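Galactan 1,3-beta-galactosidase (Phanerochaete chrysosporium, PDB 7BYT) probably cleaves beta-1,3-linked galactan as an exo-acting family 43 glycoside hydrolase and binds galactose through a separate calcium-binding carbohydrate-binding module. Local coordinates at residues A[317-322]-A[332-337]; A[367-372]-A[416-421]. All coordinates share one frame; numbering follows the deposited sequence.

Interaction 1: A[317-322]-A[332-337]. With GAL (beta-D-galactopyranose), chain G.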
# COMPACT_ATOMS: atom_id res chain seq x y z
N SER A 317 -10.71 -7.38 -33.96
CA SER A 317 -12.06 -7.20 -33.45
C SER A 317 -12.15 -6.19 -32.30
O SER A 317 -13.15 -6.16 -31.59
CB SER A 317 -12.63 -8.54 -33.01
OG SER A 317 -11.64 -9.34 -32.39
N SER A 318 -11.13 -5.37 -32.10
CA SER A 318 -11.22 -4.38 -31.03
C SER A 318 -12.17 -3.24 -31.42
O SER A 318 -12.42 -2.99 -32.61
CB SER A 318 -9.84 -3.83 -30.68
OG SER A 318 -9.22 -3.27 -31.83
N THR A 319 -12.69 -2.55 -30.41
CA THR A 319 -13.74 -1.55 -30.62
C THR A 319 -13.38 -0.27 -29.88
O THR A 319 -12.44 -0.21 -29.08
CB THR A 319 -15.08 -2.04 -30.06
OG1 THR A 319 -14.94 -2.26 -28.65
CG2 THR A 319 -15.51 -3.34 -30.72
N ILE A 320 -14.17 0.78 -30.14
CA ILE A 320 -14.07 2.03 -29.40
C ILE A 320 -15.22 2.08 -28.40
O ILE A 320 -16.39 1.96 -28.77
CB ILE A 320 -14.12 3.25 -30.33
CG1 ILE A 320 -12.92 3.26 -31.28
CG2 ILE A 320 -14.17 4.55 -29.51
CD1 ILE A 320 -11.60 3.21 -30.58
N LEU A 321 -14.88 2.24 -27.12
CA LEU A 321 -15.84 2.40 -26.04
C LEU A 321 -15.92 3.87 -25.65
O LEU A 321 -14.92 4.58 -25.70
CB LEU A 321 -15.39 1.63 -24.79
CG LEU A 321 -15.16 0.14 -24.95
CD1 LEU A 321 -14.65 -0.48 -23.65
CD2 LEU A 321 -16.46 -0.52 -25.37
N SER A 322 -17.11 4.32 -25.28
CA SER A 322 -17.31 5.66 -24.75
C SER A 322 -17.68 5.56 -23.28
O SER A 322 -18.45 4.69 -22.88
CB SER A 322 -18.40 6.39 -25.53
OG SER A 322 -18.03 6.49 -26.89
N VAL A 332 -10.35 1.73 -25.71
CA VAL A 332 -10.40 0.64 -26.68
C VAL A 332 -10.86 -0.61 -25.96
O VAL A 332 -10.25 -1.01 -24.96
CB VAL A 332 -9.05 0.43 -27.38
CG1 VAL A 332 -9.11 -0.79 -28.31
CG2 VAL A 332 -8.67 1.69 -28.17
N GLY A 333 -11.93 -1.22 -26.46
CA GLY A 333 -12.51 -2.41 -25.89
C GLY A 333 -12.30 -3.62 -26.78
O GLY A 333 -11.73 -3.55 -27.86
N TYR A 334 -12.77 -4.76 -26.29
CA TYR A 334 -12.60 -6.04 -26.99
C TYR A 334 -11.16 -6.25 -27.44
O TYR A 334 -10.87 -6.65 -28.57
CB TYR A 334 -13.64 -6.21 -28.11
CG TYR A 334 -15.01 -6.50 -27.51
CD1 TYR A 334 -15.82 -5.48 -27.04
CD2 TYR A 334 -15.43 -7.81 -27.32
CE1 TYR A 334 -17.04 -5.75 -26.43
CE2 TYR A 334 -16.65 -8.09 -26.73
CZ TYR A 334 -17.44 -7.06 -26.29
OH TYR A 334 -18.65 -7.35 -25.70
N LEU A 335 -10.23 -5.95 -26.53
CA LEU A 335 -8.82 -6.20 -26.74
C LEU A 335 -8.49 -7.62 -26.30
O LEU A 335 -9.10 -8.16 -25.37
CB LEU A 335 -7.97 -5.21 -25.94
CG LEU A 335 -7.86 -3.82 -26.56
CD1 LEU A 335 -7.16 -2.90 -25.57
CD2 LEU A 335 -7.09 -3.88 -27.88
N GLY A 336 -7.52 -8.22 -26.98
CA GLY A 336 -7.29 -9.64 -26.83
C GLY A 336 -8.38 -10.38 -27.58
O GLY A 336 -9.30 -9.79 -28.15
N HIS A 337 -8.28 -11.71 -27.56
CA HIS A 337 -9.25 -12.55 -28.27
C HIS A 337 -9.47 -12.06 -29.70
O HIS A 337 -10.60 -11.93 -30.17
CB HIS A 337 -10.57 -12.63 -27.49
CG HIS A 337 -11.46 -13.75 -27.93
ND1 HIS A 337 -11.19 -15.07 -27.66
CD2 HIS A 337 -12.61 -13.74 -28.64
CE1 HIS A 337 -12.14 -15.83 -28.17
NE2 HIS A 337 -13.02 -15.05 -28.77
C1 GAL G . -16.26 -6.07 -21.00
C2 GAL G . -15.35 -5.10 -21.75
C3 GAL G . -15.29 -5.42 -23.26
C4 GAL G . -14.88 -6.88 -23.47
C5 GAL G . -15.83 -7.74 -22.66
C6 GAL G . -15.50 -9.22 -22.68
O1 GAL G . -16.19 -5.84 -19.61
O2 GAL G . -15.83 -3.77 -21.59
O3 GAL G . -14.36 -4.57 -23.93
O4 GAL G . -13.53 -7.12 -23.01
O5 GAL G . -15.82 -7.37 -21.26
O6 GAL G . -16.60 -9.99 -22.18
O HOH W 1 -11.61 -9.04 -29.73
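Tyr334 CG stands anti to its own carbonyl carbon (chi1 -73°), which sets the ring beside Thr319. With chi1 at 61°, Thr319 OG1 lies between its backbone N and carbonyl carbon and points at the ring edge, near its plane, 3.7 Å from Tyr334 CD1. One face of the ring carries beta-D-galactose, with the sugar C4 over the ring centre and 3.7 Å above its plane. This is a CH-pi type platform for the sugar. Tyr417 meets the same ring at a steep angle. The two backbones form an antiparallel hairpin. Thr319 and Gly333 form its hydrogen-bonded pair, with Thr319 N to Gly333 O and Gly333 N to Thr319 O both 2.9 Å. Leu321 CD1 lies 3.6 Å from Gly333 CA, where a side chain on the glycine would clash with Leu321. On the other face of the hairpin, Ile320 CD1 reaches Val332 CG2 at 4.1 Å. Beyond the strands, a water joins Ser317 OG to the carbonyl oxygens of Tyr334 and Gly336. Tyr334 N gives a nearly straight bond to the sugar O3, 2.9 Å long (171°). Tyr334, a galactose-binding residue of the CBM6-type module, therefore holds the sugar in two ways: its backbone N-H grips a hydroxyl, and its ring takes an apolar patch.

Interaction 2: A[367-372]-A[416-421]. With NAG (2-acetamido-2-deoxy-beta-D-glucopyranose), chain B; GAL (beta-D-galactopyranose), chain G.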
# COMPACT_ATOMS: atom_id res chain seq x y z
N ARG A 367 -7.54 -9.41 -15.26
CA ARG A 367 -7.26 -9.68 -16.66
C ARG A 367 -5.77 -9.47 -16.88
O ARG A 367 -5.00 -9.30 -15.93
CB ARG A 367 -8.14 -8.79 -17.55
CG ARG A 367 -9.63 -9.10 -17.47
CD ARG A 367 -10.40 -8.27 -18.47
NE ARG A 367 -11.84 -8.51 -18.38
CZ ARG A 367 -12.71 -8.17 -19.32
NH1 ARG A 367 -12.31 -7.58 -20.44
NH2 ARG A 367 -14.00 -8.43 -19.14
N ASN A 368 -5.34 -9.49 -18.13
CA ASN A 368 -3.96 -9.15 -18.45
C ASN A 368 -3.93 -8.80 -19.93
O ASN A 368 -4.88 -9.07 -20.67
CB ASN A 368 -2.99 -10.31 -18.15
CG ASN A 368 -3.60 -11.62 -18.48
OD1 ASN A 368 -3.84 -11.93 -19.65
ND2 ASN A 368 -3.89 -12.41 -17.46
N VAL A 369 -2.82 -8.21 -20.36
CA VAL A 369 -2.67 -7.77 -21.74
C VAL A 369 -1.25 -8.06 -22.21
O VAL A 369 -0.28 -7.84 -21.48
CB VAL A 369 -3.04 -6.28 -21.92
CG1 VAL A 369 -2.07 -5.33 -21.18
CG2 VAL A 369 -3.16 -5.93 -23.40
N THR A 370 -1.13 -8.56 -23.44
CA THR A 370 0.19 -8.72 -24.03
C THR A 370 0.66 -7.38 -24.59
O THR A 370 -0.14 -6.57 -25.09
CB THR A 370 0.17 -9.75 -25.16
OG1 THR A 370 -0.71 -9.30 -26.20
CG2 THR A 370 -0.29 -11.10 -24.65
N VAL A 371 1.97 -7.15 -24.52
CA VAL A 371 2.58 -5.90 -24.96
C VAL A 371 3.82 -6.25 -25.77
O VAL A 371 4.69 -6.99 -25.29
CB VAL A 371 2.95 -5.00 -23.77
CG1 VAL A 371 3.54 -3.70 -24.27
CG2 VAL A 371 1.74 -4.73 -22.89
N SER A 372 3.91 -5.71 -26.99
CA SER A 372 5.10 -5.83 -27.82
C SER A 372 5.57 -4.44 -28.20
O SER A 372 4.77 -3.61 -28.66
CB SER A 372 4.80 -6.64 -29.08
OG SER A 372 5.88 -6.57 -30.01
N ASN A 416 -7.68 -14.73 -24.14
CA ASN A 416 -8.58 -14.07 -23.20
C ASN A 416 -8.71 -12.60 -23.56
O ASN A 416 -7.85 -12.00 -24.21
CB ASN A 416 -8.03 -14.20 -21.77
CG ASN A 416 -6.64 -13.60 -21.62
OD1 ASN A 416 -5.71 -13.97 -22.34
ND2 ASN A 416 -6.48 -12.68 -20.66
N TYR A 417 -9.82 -12.01 -23.13
CA TYR A 417 -9.99 -10.57 -23.26
C TYR A 417 -9.12 -9.83 -22.25
O TYR A 417 -9.10 -10.16 -21.05
CB TYR A 417 -11.46 -10.18 -23.06
CG TYR A 417 -12.34 -10.49 -24.25
CD1 TYR A 417 -12.18 -9.81 -25.45
CD2 TYR A 417 -13.31 -11.48 -24.18
CE1 TYR A 417 -12.99 -10.09 -26.55
CE2 TYR A 417 -14.11 -11.77 -25.26
CZ TYR A 417 -13.95 -11.08 -26.44
OH TYR A 417 -14.75 -11.37 -27.53
N ALA A 418 -8.37 -8.86 -22.75
CA ALA A 418 -7.64 -7.93 -21.91
C ALA A 418 -8.61 -6.92 -21.32
O ALA A 418 -9.80 -6.87 -21.66
CB ALA A 418 -6.60 -7.20 -22.76
N ALA A 419 -8.09 -6.08 -20.42
CA ALA A 419 -8.90 -4.97 -19.95
C ALA A 419 -9.07 -3.93 -21.05
O ALA A 419 -8.39 -3.94 -22.08
CB ALA A 419 -8.27 -4.33 -18.71
N ASP A 420 -9.99 -3.01 -20.82
CA ASP A 420 -10.24 -1.93 -21.77
C ASP A 420 -9.19 -0.84 -21.57
O ASP A 420 -9.01 -0.34 -20.45
CB ASP A 420 -11.63 -1.36 -21.53
CG ASP A 420 -12.72 -2.40 -21.72
OD1 ASP A 420 -12.55 -3.28 -22.60
OD2 ASP A 420 -13.74 -2.32 -21.01
N LEU A 421 -8.50 -0.46 -22.63
CA LEU A 421 -7.34 0.42 -22.52
C LEU A 421 -7.76 1.86 -22.79
O LEU A 421 -8.24 2.18 -23.88
CB LEU A 421 -6.25 -0.01 -23.50
CG LEU A 421 -4.89 0.66 -23.29
CD1 LEU A 421 -4.30 0.36 -21.91
CD2 LEU A 421 -3.93 0.23 -24.41
C1 NAG B . -4.58 -13.65 -17.67
C2 NAG B . -4.19 -14.73 -16.68
C3 NAG B . -5.11 -15.94 -16.85
C4 NAG B . -6.58 -15.52 -16.78
C5 NAG B . -6.85 -14.37 -17.74
C6 NAG B . -8.24 -13.79 -17.61
C7 NAG B . -1.90 -15.04 -15.87
C8 NAG B . -0.50 -15.44 -16.22
N2 NAG B . -2.80 -15.11 -16.85
O3 NAG B . -4.82 -16.87 -15.81
O4 NAG B . -7.43 -16.59 -17.16
O5 NAG B . -5.93 -13.30 -17.48
O6 NAG B . -8.42 -12.70 -18.51
O7 NAG B . -2.21 -14.68 -14.73
C1 GAL G . -16.26 -6.07 -21.00
C2 GAL G . -15.35 -5.10 -21.75
C3 GAL G . -15.29 -5.42 -23.26
C4 GAL G . -14.88 -6.88 -23.47
C5 GAL G . -15.83 -7.74 -22.66
C6 GAL G . -15.50 -9.22 -22.68
O1 GAL G . -16.19 -5.84 -19.61
O2 GAL G . -15.83 -3.77 -21.59
O3 GAL G . -14.36 -4.57 -23.93
O4 GAL G . -13.53 -7.12 -23.01
O5 GAL G . -15.82 -7.37 -21.26
O6 GAL G . -16.60 -9.99 -22.18
O HOH W 2 -3.09 -13.78 -21.57
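A glycan takes part in this contact: Asn368 ND2 is bonded covalently to C1 of an N-acetylglucosamine, and Asn416 grips both the asparagine and its sugar. Asn416 ND2 donates to Asn368 OD1 at 2.9 Å and also to O6 of that sugar. The two amide planes are 63° apart, and a water bridges Asn368 OD1 and Asn416 OD1. Val369 CG2 packs on Ala418 CB at 3.7 Å. Arg367 runs extended from CG to NE (chi2 -175°, chi3 -178°), past the Tyr417 carbonyl to galactose. Its NH1 donates to Ala418 O at 2.9 Å, almost in the guanidinium plane, and also to the sugar O4. NH2 reaches the ring oxygen O5 at 3.0 Å, while NE pairs with Asp363. A methionine in place of Arg367 would probably leave galactose O4 and O5 without these donors and Asp363 without its salt bridge. Asp420 binds the neighbouring hydroxyls: OD1 accepts from O3 and OD2 from O2, each at 2.6 Å. Tyr417 turns a ring face to C6, off-centre toward the rim. Arg367 and Asp420, galactose-binding residues of the CBM6-type module, thus read O2, O3 and O4, and the O4 bond suits the axial hydroxyl that marks galactose.

From the N terminus, 317-322 meets 332-337 first, and interaction 1 closes a short hairpin loop of nine residues. Interaction 2 opens later, at 367-372, and closes a longer loop of 43 residues at 416-421. The two follow in series, neither nested nor crossed. Both lie in the CBM6-type module, their centres about 10 Å apart. They meet directly: Leu335 O and Ala418 N, like Val332 N and Leu421 O, probably hydrogen bond. Interaction 1 pairs the two strands of the hairpin; these bonds tie it to 416-421, and interaction 2 ties 416-421 to strand 367-373 of another sheet. Between them they hold one galactose.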